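PDB 2P62: DUF4276 family protein from Pyrococcus horikoshii, which is of unknown function but belongs to the Toprim-like clan, so it may handle nucleic acids or phosphate esters with the help of metal ions. Local coordinates for residues M1-I7 with N57-I63; V8-E14 with I62-E66; I39-G43 with L86-E90; K68-P72 with W107-F111. One frame throughout, in Å; residues are numbered along the deposited sequence.

Interaction 1: M1-I7 with N57-I63; sequences MRIKLII and NIALVII
Lys4 and Leu60 lie alongside each other and point the same way, with Leu60 CD2 3.6 Å from Lys4 CB. The lysine chain runs out straight, so its methylenes rest on the leucine while NZ goes on to a salt bridge with Glu91 and to the carbonyls of Met239 and Gly241. Further along this face Ile6 CB sits 4.0 Å from Ile62 CG1. At the other end Arg2, bent at chi2 and chi3, crosses Ile58 obliquely, its NH2 3.3 Å from Ile58 CD1, while NH1 turns to the carboxylate of Glu90. These side chains project from two parallel strands, 2-7 and 58-63, whose axes run 23° apart in the middle of the mixed sheet of this Toprim-like α/β domain. Six backbone hydrogen bonds join them; Arg2, Lys4 and Ile6 each give one through N and take one through O, the straightest being Ile6 N to Val61 O at 2.7 Å. On the face of Ile3, Leu5 and Ile7 the partners across the strands, Ala59, Val61 and Ile63, are all apolar. Leu5 has CG anti to its backbone N (chi1 -180°), which carries CD1 across to within 3.3 Å of Val61 O and beside Val61 CG1. The second methyl of Val61, CG2, meets Ile3 CG2 at 3.8 Å, and the valine thus touches both neighbours with different branches. Ile63 instead holds CG1 between its backbone N and carbonyl carbon (chi1 61°), and this turns CD1 alongside Ile7, 3.8 Å from Ile7 CG1. Val78 and Ile71 of helix 71-84 pack over Leu5 and Ile7.

Interaction 2: V8-E14 with I62-E66; sequences VEGKTDE and IIHAE
His64 packs against the start of helix 11-23, among Val8, Gly10, Lys11 and Glu14. Glu14 OE1 lies 2.9 Å from His64 ND1, with the carboxylate and the imidazole turned 82° apart. Lys11 puts its CA over one face of the ring, toward the rim, and its CD methylene comes 3.9 Å from His64 NE2. Val8 CG2 meets the ring's stem, 3.5 Å from His64 CB. The histidine CG sits between its own backbone N and carbonyl carbon (chi1 71°), a rotation that lays the ring beside Gly10 and Lys11.

Behind these side chains the backbones are tied together. Val8 N bonds to Ile63 O at 3.0 Å, carrying the parallel pairing one step past the strands, and Ala65 N reaches Glu9 O, also at 3.0 Å, but from 52° above the carbonyl plane. Gly10 is the N-cap of the helix; Gly10 N donates to Asp13 OD1 at 2.8 Å, which is the N3-side half of a capping box. The helix start also faces the dimer partner, since Lys11 and Thr12 pack on Asp202 of the second subunit.

Glu9 CB points away from 62-66, and its carboxylate lies close to that of Glu100, two like charges. Glu9 follows the first strand and, as in Toprim relatives, would be the counterpart of their conserved glutamate. As for Glu14, its two oxygens face different partners, which would probably spread its charge: OE1 turns to His64, while OE2 makes a salt bridge of 3.4 Å with Lys11 NZ, a weak link that probably adds little to holding the lysine.

Interaction 3: I39-G43 with L86-E90; sequences IGKWG and LLNVE
The short helix 39-42 packs against the chain leading into strand 89-97, one of the central strands of the sheet, through Trp42 on Leu87 and Lys41 on Leu86. Leu87 CD1 stands over the face of the indole, 3.9 Å from the centroid of the five-membered ring and 16° off its normal, a CH-pi contact. The other methyl, Leu87 CD2, reaches 3.4 Å from Trp42 CZ2, so one methyl covers the face while the other meets its rim. Farther along the indole, Val89 CG2 meets Trp42 CH2 at 3.7 Å. The same ring takes Phe37 edge-to-face and touches Phe44, Ile3, Leu5 and Val78. With an alanine here in place of Trp42, the Leu87 methyls and Val89 would probably lose the surface they rest on, opening a gap beside Ile3 and Leu5.

Lys41 makes the polar half of the contact. Its chain bends at chi3 (-65°), which brings NZ round to Leu86 O for a hydrogen bond of 2.8 Å, the donor tilted 19° from the carbonyl plane. On the way Lys41 CD passes 3.6 Å from Leu86 CB, the two side chains crossing at about a right angle. The backbone O of Lys41 accepts a bond from Ser81 OG of helix 71-84. Gly43 ends the helix with positive phi while its N still bonds to Ile39 O.

Residues 86-88 are the turn between helix 71-84 and strand 89-97. Strand 58-63, that helix and strand 89-97 form a beta-alpha-beta crossover passing over strand 2-7, an arrangement typical of Rossmann-like α/β folds such as Toprim.

Interaction 4: K68-P72 with W107-F111; sequences KQRIP and WVLSF
Pro72 and Phe111 meet ring on ring in a CH-pi contact: Pro72 CD stands over the middle of the phenyl face, 4.2 Å from its centroid and 11° off the normal. Pro72 CB comes closer to the rim, at 3.5 Å from Phe111 CD2. Over the opposite face sits Trp107 O, which in turn accepts a hydrogen bond from Ser110 OG at 2.7 Å; the phenyl is thus held flat between a proline and a backbone carbonyl.

The cation-pi contact belongs to Lys68 and Trp107. Lys68 NZ lies 4.3 Å from the centroid of the six-membered ring, 31° off the normal and so off-centre, with CE 3.7 Å from Trp107 CZ2. Phe111 CE1 is over the opposite indole face. Trp107 carries CG anti to its backbone N (chi1 -177°), which throws the indole out toward Lys68. Arg96 is a second cation-pi partner of the same ring, and Lys68 NZ has a long, weak ion pair with Glu100.

In the fold, these residues join the start of helix 71-84 and the residues before it to helix 104-109 and the chain just after it, the helices before and after strand 89-97; Trp107 and Val108 rest on Val94 of that strand.

Ile71 adds further apolar contacts. Its CG2 is 3.9 Å from Phe111 CE1, and its other branch, through CG1, approaches Trp107 CH2 at 4.3 Å. A serine in place of Phe111 would probably leave Pro72 and Ile71 without their aromatic partner and the indole without the ring edge laid over it. No hydrogen bond crosses between 68-72 and 107-111.

Interactions 1 and 2 follow one another along the same two strands: 2-7 and 58-63 pair in the first, and the chain just past them meets in the second, centres about 14 Å apart, with Ile62 and Ile63 common to both. Interaction 3, its centre about 11 Å from that of interaction 1, brings in strand 89-97 on the other side of strand 2-7, where Ile3 and Glu90 pair through their backbones; along the chain it crosses the other three. Interaction 4 opens after interactions 1 and 2 have closed, centres about 19 and 15 Å from theirs; Ile71 touches Ile7 and Glu66. Helix 71-84 runs from interaction 4 to interaction 3, centres about 17 Å apart, consistent with a single α/β unit.

Interaction 1: M1-I7 with N57-I63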
loop_
_atom_site.group_PDB
_atom_site.type_symbol
_atom_site.label_atom_id
_atom_site.label_comp_id
_atom_site.label_asym_id
_atom_site.label_seq_id
_atom_site.Cartn_x
_atom_site.Cartn_y
_atom_site.Cartn_z
ATOM N N MET A 1 2.635 -28.680 16.158
ATOM C CA MET A 1 3.415 -27.920 15.149
ATOM C C MET A 1 4.512 -27.067 15.839
ATOM O O MET A 1 4.317 -26.578 16.958
ATOM C CB MET A 1 2.436 -27.031 14.370
ATOM C CG MET A 1 2.745 -26.807 12.901
ATOM S SD MET A 1 2.393 -28.159 11.759
ATOM C CE MET A 1 2.888 -27.309 10.307
ATOM N N ARG A 2 5.674 -26.925 15.201
ATOM C CA ARG A 2 6.743 -26.090 15.757
ATOM C C ARG A 2 6.408 -24.674 15.318
ATOM O O ARG A 2 6.085 -24.437 14.151
ATOM C CB ARG A 2 8.108 -26.460 15.184
ATOM C CG ARG A 2 8.696 -27.728 15.733
ATOM C CD ARG A 2 9.102 -28.662 14.614
ATOM N NE ARG A 2 10.088 -28.097 13.689
ATOM C CZ ARG A 2 11.222 -27.517 14.060
ATOM N NH1 ARG A 2 11.514 -27.402 15.341
ATOM N NH2 ARG A 2 12.093 -27.101 13.157
ATOM N N ILE A 3 6.485 -23.735 16.248
ATOM C CA ILE A 3 6.162 -22.355 15.936
ATOM C C ILE A 3 7.353 -21.436 16.104
ATOM O O ILE A 3 8.045 -21.489 17.118
ATOM C CB ILE A 3 5.051 -21.808 16.846
ATOM C CG1 ILE A 3 3.825 -22.713 16.816
ATOM C CG2 ILE A 3 4.647 -20.423 16.372
ATOM C CD1 ILE A 3 2.794 -22.293 17.815
ATOM N N LYS A 4 7.572 -20.592 15.101
ATOM C CA LYS A 4 8.645 -19.611 15.112
ATOM C C LYS A 4 8.005 -18.255 14.828
ATOM O O LYS A 4 7.177 -18.129 13.926
ATOM C CB LYS A 4 9.675 -19.928 14.031
ATOM C CG LYS A 4 10.279 -21.312 14.136
ATOM C CD LYS A 4 11.461 -21.449 13.209
ATOM C CE LYS A 4 12.050 -22.856 13.267
ATOM N NZ LYS A 4 13.267 -22.926 12.408
ATOM N N LEU A 5 8.384 -17.248 15.611
ATOM C CA LEU A 5 7.851 -15.903 15.456
ATOM C C LEU A 5 8.838 -14.980 14.734
ATOM O O LEU A 5 10.014 -14.888 15.100
ATOM C CB LEU A 5 7.507 -15.323 16.835
ATOM C CG LEU A 5 6.921 -13.907 16.906
ATOM C CD1 LEU A 5 5.610 -13.863 16.119
ATOM C CD2 LEU A 5 6.680 -13.513 18.367
ATOM N N ILE A 6 8.346 -14.309 13.697
ATOM C CA ILE A 6 9.149 -13.373 12.921
ATOM C C ILE A 6 8.540 -11.978 13.045
ATOM O O ILE A 6 7.398 -11.744 12.646
ATOM C CB ILE A 6 9.210 -13.769 11.433
ATOM C CG1 ILE A 6 9.731 -15.206 11.299
ATOM C CG2 ILE A 6 10.114 -12.786 10.682
ATOM C CD1 ILE A 6 9.976 -15.675 9.865
ATOM N N ILE A 7 9.312 -11.059 13.617
ATOM C CA ILE A 7 8.864 -9.687 13.822
ATOM C C ILE A 7 9.603 -8.714 12.915
ATOM O O ILE A 7 10.825 -8.595 12.983
ATOM C CB ILE A 7 9.087 -9.238 15.280
ATOM C CG1 ILE A 7 8.470 -10.261 16.246
ATOM C CG2 ILE A 7 8.472 -7.848 15.482
ATOM C CD1 ILE A 7 8.777 -10.000 17.716
ATOM N N ASN A 57 6.417 -29.582 9.473
ATOM C CA ASN A 57 6.017 -29.370 10.861
ATOM C C ASN A 57 6.436 -28.012 11.438
ATOM O O ASN A 57 6.505 -27.834 12.659
ATOM C CB ASN A 57 6.546 -30.507 11.754
ATOM C CG ASN A 57 8.041 -30.404 12.040
ATOM O OD1 ASN A 57 8.595 -31.216 12.795
ATOM N ND2 ASN A 57 8.697 -29.416 11.451
ATOM N N ILE A 58 6.708 -27.054 10.556
ATOM C CA ILE A 58 7.101 -25.716 10.985
ATOM C C ILE A 58 6.090 -24.641 10.607
ATOM O O ILE A 58 5.694 -24.524 9.447
ATOM C CB ILE A 58 8.441 -25.284 10.373
ATOM C CG1 ILE A 58 9.581 -26.168 10.900
ATOM C CG2 ILE A 58 8.688 -23.802 10.686
ATOM C CD1 ILE A 58 10.943 -25.795 10.337
ATOM N N ALA A 59 5.694 -23.846 11.596
ATOM C CA ALA A 59 4.771 -22.739 11.377
ATOM C C ALA A 59 5.521 -21.434 11.645
ATOM O O ALA A 59 6.130 -21.268 12.698
ATOM C CB ALA A 59 3.574 -22.849 12.316
ATOM N N LEU A 60 5.498 -20.521 10.679
ATOM C CA LEU A 60 6.146 -19.228 10.841
ATOM C C LEU A 60 5.068 -18.168 10.995
ATOM O O LEU A 60 4.246 -17.964 10.101
ATOM C CB LEU A 60 7.012 -18.897 9.627
ATOM C CG LEU A 60 8.158 -19.875 9.370
ATOM C CD1 LEU A 60 8.807 -19.554 8.046
ATOM C CD2 LEU A 60 9.160 -19.816 10.511
ATOM N N VAL A 61 5.064 -17.510 12.148
ATOM C CA VAL A 61 4.104 -16.461 12.431
ATOM C C VAL A 61 4.831 -15.138 12.246
ATOM O O VAL A 61 5.731 -14.806 13.010
ATOM C CB VAL A 61 3.576 -16.576 13.875
ATOM C CG1 VAL A 61 2.572 -15.464 14.153
ATOM C CG2 VAL A 61 2.915 -17.946 14.075
ATOM N N ILE A 62 4.444 -14.393 11.219
ATOM C CA ILE A 62 5.070 -13.113 10.909
ATOM C C ILE A 62 4.151 -11.956 11.285
ATOM O O ILE A 62 2.983 -11.935 10.896
ATOM C CB ILE A 62 5.371 -13.017 9.403
ATOM C CG1 ILE A 62 6.114 -14.273 8.954
ATOM C CG2 ILE A 62 6.179 -11.764 9.094
ATOM C CD1 ILE A 62 6.333 -14.325 7.487
ATOM N N ILE A 63 4.681 -10.995 12.039
ATOM C CA ILE A 63 3.904 -9.826 12.441
ATOM C C ILE A 63 4.673 -8.556 12.117
ATOM O O ILE A 63 5.903 -8.557 12.114
ATOM C CB ILE A 63 3.599 -9.810 13.965
ATOM C CG1 ILE A 63 4.900 -9.779 14.763
ATOM C CG2 ILE A 63 2.799 -11.028 14.357
ATOM C CD1 ILE A 63 4.687 -9.710 16.258
#

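Interaction 2: V8-E14 with I62-E66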
loop_
_atom_site.group_PDB
_atom_site.type_symbol
_atom_site.label_atom_id
_atom_site.label_comp_id
_atom_site.label_asym_id
_atom_site.label_seq_id
_atom_site.Cartn_x
_atom_site.Cartn_y
_atom_site.Cartn_z
ATOM N N VAL A 8 8.852 -8.025 12.065
ATOM C CA VAL A 8 9.423 -7.050 11.145
ATOM C C VAL A 8 8.765 -5.706 11.407
ATOM O O VAL A 8 7.801 -5.627 12.172
ATOM C CB VAL A 8 9.185 -7.459 9.679
ATOM C CG1 VAL A 8 9.926 -8.749 9.378
ATOM C CG2 VAL A 8 7.698 -7.629 9.421
ATOM N N GLU A 9 9.265 -4.651 10.768
ATOM C CA GLU A 9 8.705 -3.321 10.987
ATOM C C GLU A 9 7.434 -2.985 10.209
ATOM O O GLU A 9 6.489 -2.462 10.787
ATOM C CB GLU A 9 9.751 -2.240 10.707
ATOM C CG GLU A 9 9.306 -0.866 11.192
ATOM C CD GLU A 9 10.333 0.215 10.929
ATOM O OE1 GLU A 9 11.542 -0.064 11.087
ATOM O OE2 GLU A 9 9.931 1.348 10.579
ATOM N N GLY A 10 7.410 -3.273 8.909
ATOM C CA GLY A 10 6.235 -2.953 8.113
ATOM C C GLY A 10 5.873 -3.945 7.020
ATOM O O GLY A 10 6.484 -5.012 6.899
ATOM N N LYS A 11 4.867 -3.585 6.222
ATOM C CA LYS A 11 4.389 -4.429 5.128
ATOM C C LYS A 11 5.509 -4.762 4.145
ATOM O O LYS A 11 5.618 -5.904 3.697
ATOM C CB LYS A 11 3.253 -3.734 4.376
ATOM C CG LYS A 11 2.388 -4.663 3.534
ATOM C CD LYS A 11 1.488 -5.507 4.426
ATOM C CE LYS A 11 0.369 -6.212 3.645
ATOM N NZ LYS A 11 0.867 -7.226 2.677
ATOM N N THR A 12 6.333 -3.772 3.803
ATOM C CA THR A 12 7.435 -4.001 2.869
ATOM C C THR A 12 8.324 -5.157 3.337
ATOM O O THR A 12 8.674 -6.040 2.546
ATOM C CB THR A 12 8.320 -2.731 2.685
ATOM O OG1 THR A 12 8.717 -2.220 3.966
ATOM C CG2 THR A 12 7.560 -1.645 1.918
ATOM N N ASP A 13 8.676 -5.155 4.626
ATOM C CA ASP A 13 9.519 -6.206 5.194
ATOM C C ASP A 13 8.771 -7.533 5.220
ATOM O O ASP A 13 9.373 -8.588 5.036
ATOM C CB ASP A 13 9.973 -5.850 6.620
ATOM C CG ASP A 13 10.419 -4.390 6.759
ATOM O OD1 ASP A 13 9.631 -3.582 7.293
ATOM O OD2 ASP A 13 11.543 -4.050 6.330
ATOM N N GLU A 14 7.458 -7.490 5.444
ATOM C CA GLU A 14 6.684 -8.729 5.470
ATOM C C GLU A 14 6.603 -9.374 4.078
ATOM O O GLU A 14 6.684 -10.594 3.954
ATOM C CB GLU A 14 5.267 -8.484 6.012
ATOM C CG GLU A 14 4.345 -9.705 5.894
ATOM C CD GLU A 14 2.868 -9.352 6.040
ATOM O OE1 GLU A 14 2.400 -9.140 7.177
ATOM O OE2 GLU A 14 2.175 -9.272 5.006
ATOM N N ILE A 62 4.444 -14.393 11.219
ATOM C CA ILE A 62 5.070 -13.113 10.909
ATOM C C ILE A 62 4.151 -11.956 11.285
ATOM O O ILE A 62 2.983 -11.935 10.896
ATOM C CB ILE A 62 5.371 -13.017 9.403
ATOM C CG1 ILE A 62 6.114 -14.273 8.954
ATOM C CG2 ILE A 62 6.179 -11.764 9.094
ATOM C CD1 ILE A 62 6.333 -14.325 7.487
ATOM N N ILE A 63 4.681 -10.995 12.039
ATOM C CA ILE A 63 3.904 -9.826 12.441
ATOM C C ILE A 63 4.673 -8.556 12.117
ATOM O O ILE A 63 5.903 -8.557 12.114
ATOM C CB ILE A 63 3.599 -9.810 13.965
ATOM C CG1 ILE A 63 4.900 -9.779 14.763
ATOM C CG2 ILE A 63 2.799 -11.028 14.357
ATOM C CD1 ILE A 63 4.687 -9.710 16.258
ATOM N N HIS A 64 3.942 -7.477 11.849
ATOM C CA HIS A 64 4.546 -6.181 11.550
ATOM C C HIS A 64 3.660 -5.064 12.097
ATOM O O HIS A 64 2.569 -5.332 12.602
ATOM C CB HIS A 64 4.719 -5.987 10.045
ATOM C CG HIS A 64 3.433 -5.776 9.310
ATOM N ND1 HIS A 64 2.624 -6.816 8.907
ATOM C CD2 HIS A 64 2.810 -4.640 8.917
ATOM C CE1 HIS A 64 1.559 -6.330 8.296
ATOM N NE2 HIS A 64 1.648 -5.013 8.289
ATOM N N ALA A 65 4.130 -3.820 11.979
ATOM C CA ALA A 65 3.404 -2.637 12.463
ATOM C C ALA A 65 2.898 -2.871 13.886
ATOM O O ALA A 65 1.787 -2.471 14.247
ATOM C CB ALA A 65 2.229 -2.312 11.524
ATOM N N GLU A 66 3.721 -3.537 14.688
ATOM C CA GLU A 66 3.352 -3.829 16.059
ATOM C C GLU A 66 3.565 -2.592 16.929
ATOM O O GLU A 66 2.763 -2.302 17.818
ATOM C CB GLU A 66 4.183 -4.999 16.594
ATOM C CG GLU A 66 3.498 -5.761 17.718
ATOM C CD GLU A 66 2.257 -6.501 17.239
ATOM O OE1 GLU A 66 1.436 -6.929 18.081
ATOM O OE2 GLU A 66 2.110 -6.658 16.009
#

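Interaction 3: I39-G43 with L86-E90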
loop_
_atom_site.group_PDB
_atom_site.type_symbol
_atom_site.label_atom_id
_atom_site.label_comp_id
_atom_site.label_asym_id
_atom_site.label_seq_id
_atom_site.Cartn_x
_atom_site.Cartn_y
_atom_site.Cartn_z
ATOM N N ILE A 39 -4.543 -12.736 22.736
ATOM C CA ILE A 39 -3.651 -11.684 23.204
ATOM C C ILE A 39 -2.992 -12.055 24.531
ATOM O O ILE A 39 -1.814 -11.773 24.754
ATOM C CB ILE A 39 -4.412 -10.343 23.369
ATOM C CG1 ILE A 39 -3.443 -9.247 23.829
ATOM C CG2 ILE A 39 -5.568 -10.517 24.346
ATOM C CD1 ILE A 39 -4.084 -7.885 23.988
ATOM N N GLY A 40 -3.754 -12.700 25.405
ATOM C CA GLY A 40 -3.215 -13.091 26.694
ATOM C C GLY A 40 -1.954 -13.922 26.584
ATOM O O GLY A 40 -1.143 -13.951 27.513
ATOM N N LYS A 41 -1.775 -14.594 25.450
ATOM C CA LYS A 41 -0.602 -15.435 25.255
ATOM C C LYS A 41 0.448 -14.849 24.322
ATOM O O LYS A 41 1.645 -15.003 24.564
ATOM C CB LYS A 41 -1.030 -16.818 24.763
ATOM C CG LYS A 41 -1.886 -17.555 25.772
ATOM C CD LYS A 41 -1.770 -19.063 25.639
ATOM C CE LYS A 41 -2.322 -19.571 24.326
ATOM N NZ LYS A 41 -2.331 -21.060 24.312
ATOM N N TRP A 42 0.003 -14.173 23.267
ATOM C CA TRP A 42 0.926 -13.573 22.309
ATOM C C TRP A 42 1.246 -12.108 22.572
ATOM O O TRP A 42 2.313 -11.629 22.189
ATOM C CB TRP A 42 0.387 -13.714 20.888
ATOM C CG TRP A 42 0.382 -15.118 20.391
ATOM C CD1 TRP A 42 -0.624 -16.032 20.514
ATOM C CD2 TRP A 42 1.437 -15.772 19.681
ATOM N NE1 TRP A 42 -0.263 -17.216 19.920
ATOM C CE2 TRP A 42 1.001 -17.085 19.404
ATOM C CE3 TRP A 42 2.713 -15.378 19.256
ATOM C CZ2 TRP A 42 1.792 -18.007 18.712
ATOM C CZ3 TRP A 42 3.499 -16.296 18.569
ATOM C CH2 TRP A 42 3.034 -17.596 18.306
ATOM N N GLY A 43 0.324 -11.393 23.210
ATOM C CA GLY A 43 0.562 -9.991 23.500
ATOM C C GLY A 43 0.386 -9.081 22.298
ATOM O O GLY A 43 0.876 -7.950 22.288
ATOM N N LEU A 86 2.309 -22.700 27.595
ATOM C CA LEU A 86 1.061 -22.397 26.890
ATOM C C LEU A 86 1.266 -22.107 25.392
ATOM O O LEU A 86 0.301 -21.986 24.642
ATOM C CB LEU A 86 0.374 -21.190 27.547
ATOM C CG LEU A 86 0.305 -21.190 29.081
ATOM C CD1 LEU A 86 -0.384 -19.918 29.574
ATOM C CD2 LEU A 86 -0.442 -22.433 29.564
ATOM N N LEU A 87 2.521 -21.965 24.973
ATOM C CA LEU A 87 2.853 -21.703 23.575
ATOM C C LEU A 87 4.040 -22.548 23.166
ATOM O O LEU A 87 5.002 -22.693 23.923
ATOM C CB LEU A 87 3.210 -20.232 23.347
ATOM C CG LEU A 87 2.091 -19.315 22.844
ATOM C CD1 LEU A 87 2.622 -17.908 22.644
ATOM C CD2 LEU A 87 1.533 -19.859 21.535
ATOM N N ASN A 88 3.985 -23.095 21.961
ATOM C CA ASN A 88 5.084 -23.913 21.486
ATOM C C ASN A 88 6.044 -23.111 20.601
ATOM O O ASN A 88 6.358 -23.510 19.475
ATOM C CB ASN A 88 4.548 -25.114 20.714
ATOM C CG ASN A 88 5.608 -26.166 20.488
ATOM O OD1 ASN A 88 5.611 -26.856 19.471
ATOM N ND2 ASN A 88 6.520 -26.297 21.447
ATOM N N VAL A 89 6.515 -21.981 21.114
ATOM C CA VAL A 89 7.438 -21.135 20.371
ATOM C C VAL A 89 8.869 -21.477 20.755
ATOM O O VAL A 89 9.213 -21.517 21.933
ATOM C CB VAL A 89 7.163 -19.635 20.645
ATOM C CG1 VAL A 89 8.298 -18.777 20.094
ATOM C CG2 VAL A 89 5.860 -19.231 19.993
ATOM N N GLU A 90 9.697 -21.728 19.749
ATOM C CA GLU A 90 11.086 -22.090 19.986
ATOM C C GLU A 90 12.086 -21.064 19.453
ATOM O O GLU A 90 13.241 -21.040 19.871
ATOM C CB GLU A 90 11.374 -23.462 19.374
ATOM C CG GLU A 90 11.421 -23.496 17.864
ATOM C CD GLU A 90 11.572 -24.919 17.338
ATOM O OE1 GLU A 90 11.934 -25.817 18.129
ATOM O OE2 GLU A 90 11.334 -25.136 16.136
#

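Interaction 4: K68-P72 with W107-F111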
loop_
_atom_site.group_PDB
_atom_site.type_symbol
_atom_site.label_atom_id
_atom_site.label_comp_id
_atom_site.label_asym_id
_atom_site.label_seq_id
_atom_site.Cartn_x
_atom_site.Cartn_y
_atom_site.Cartn_z
ATOM N N LYS A 68 7.085 0.305 17.981
ATOM C CA LYS A 68 8.418 0.355 18.575
ATOM C C LYS A 68 8.333 0.154 20.090
ATOM O O LYS A 68 9.314 -0.220 20.734
ATOM C CB LYS A 68 9.063 1.713 18.273
ATOM C CG LYS A 68 10.583 1.747 18.386
ATOM C CD LYS A 68 11.236 1.031 17.214
ATOM C CE LYS A 68 12.745 1.211 17.220
ATOM N NZ LYS A 68 13.362 0.647 15.991
ATOM N N GLN A 69 7.148 0.392 20.646
ATOM C CA GLN A 69 6.932 0.269 22.082
ATOM C C GLN A 69 6.171 -0.995 22.484
ATOM O O GLN A 69 6.014 -1.285 23.674
ATOM C CB GLN A 69 6.179 1.502 22.577
ATOM C CG GLN A 69 6.036 1.592 24.078
ATOM C CD GLN A 69 5.356 2.871 24.508
ATOM O OE1 GLN A 69 5.841 3.968 24.221
ATOM N NE2 GLN A 69 4.225 2.742 25.195
ATOM N N ARG A 70 5.705 -1.749 21.492
ATOM C CA ARG A 70 4.954 -2.966 21.763
ATOM C C ARG A 70 5.798 -4.232 21.597
ATOM O O ARG A 70 5.429 -5.291 22.108
ATOM C CB ARG A 70 3.725 -3.044 20.853
ATOM C CG ARG A 70 2.523 -3.708 21.518
ATOM C CD ARG A 70 1.513 -4.233 20.512
ATOM N NE ARG A 70 0.363 -4.846 21.174
ATOM C CZ ARG A 70 -0.602 -4.165 21.788
ATOM N NH1 ARG A 70 -0.564 -2.838 21.825
ATOM N NH2 ARG A 70 -1.604 -4.810 22.371
ATOM N N ILE A 71 6.922 -4.123 20.886
ATOM C CA ILE A 71 7.820 -5.259 20.666
ATOM C C ILE A 71 8.180 -5.946 21.991
ATOM O O ILE A 71 8.078 -7.169 22.115
ATOM C CB ILE A 71 9.143 -4.821 19.971
ATOM C CG1 ILE A 71 8.852 -4.178 18.612
ATOM C CG2 ILE A 71 10.077 -6.016 19.823
ATOM C CD1 ILE A 71 8.146 -5.073 17.621
ATOM N N PRO A 72 8.619 -5.170 22.997
ATOM C CA PRO A 72 8.971 -5.781 24.282
ATOM C C PRO A 72 7.744 -6.398 24.950
ATOM O O PRO A 72 7.832 -7.409 25.653
ATOM C CB PRO A 72 9.536 -4.606 25.078
ATOM C CG PRO A 72 8.763 -3.439 24.537
ATOM C CD PRO A 72 8.796 -3.708 23.049
ATOM N N TRP A 107 19.413 -3.548 21.143
ATOM C CA TRP A 107 18.004 -3.172 21.140
ATOM C C TRP A 107 17.138 -4.307 21.710
ATOM O O TRP A 107 16.345 -4.109 22.638
ATOM C CB TRP A 107 17.584 -2.810 19.710
ATOM C CG TRP A 107 16.165 -2.342 19.562
ATOM C CD1 TRP A 107 15.543 -1.351 20.268
ATOM C CD2 TRP A 107 15.186 -2.864 18.652
ATOM N NE1 TRP A 107 14.233 -1.228 19.854
ATOM C CE2 TRP A 107 13.989 -2.143 18.865
ATOM C CE3 TRP A 107 15.206 -3.870 17.675
ATOM C CZ2 TRP A 107 12.818 -2.399 18.141
ATOM C CZ3 TRP A 107 14.038 -4.127 16.950
ATOM C CH2 TRP A 107 12.861 -3.391 17.189
ATOM N N VAL A 108 17.309 -5.508 21.177
ATOM C CA VAL A 108 16.543 -6.646 21.657
ATOM C C VAL A 108 16.894 -6.975 23.109
ATOM O O VAL A 108 16.012 -7.165 23.945
ATOM C CB VAL A 108 16.799 -7.876 20.766
ATOM C CG1 VAL A 108 16.076 -9.107 21.327
ATOM C CG2 VAL A 108 16.325 -7.577 19.355
ATOM N N LEU A 109 18.189 -7.033 23.399
ATOM C CA LEU A 109 18.664 -7.343 24.741
ATOM C C LEU A 109 18.033 -6.442 25.811
ATOM O O LEU A 109 17.731 -6.895 26.924
ATOM C CB LEU A 109 20.190 -7.222 24.792
ATOM C CG LEU A 109 20.814 -7.792 26.068
ATOM C CD1 LEU A 109 20.631 -9.310 26.090
ATOM C CD2 LEU A 109 22.279 -7.434 26.131
ATOM N N SER A 110 17.843 -5.167 25.473
ATOM C CA SER A 110 17.248 -4.195 26.392
ATOM C C SER A 110 15.783 -4.513 26.713
ATOM O O SER A 110 15.202 -3.908 27.611
ATOM C CB SER A 110 17.327 -2.778 25.806
ATOM O OG SER A 110 16.300 -2.570 24.831
ATOM N N PHE A 111 15.189 -5.450 25.976
ATOM C CA PHE A 111 13.801 -5.851 26.203
ATOM C C PHE A 111 13.717 -7.029 27.168
ATOM O O PHE A 111 12.657 -7.308 27.720
ATOM C CB PHE A 111 13.131 -6.255 24.877
ATOM C CG PHE A 111 13.043 -5.140 23.878
ATOM C CD1 PHE A 111 13.130 -5.400 22.516
ATOM C CD2 PHE A 111 12.908 -3.825 24.302
ATOM C CE1 PHE A 111 13.094 -4.367 21.595
ATOM C CE2 PHE A 111 12.871 -2.782 23.388
ATOM C CZ PHE A 111 12.965 -3.054 22.033
#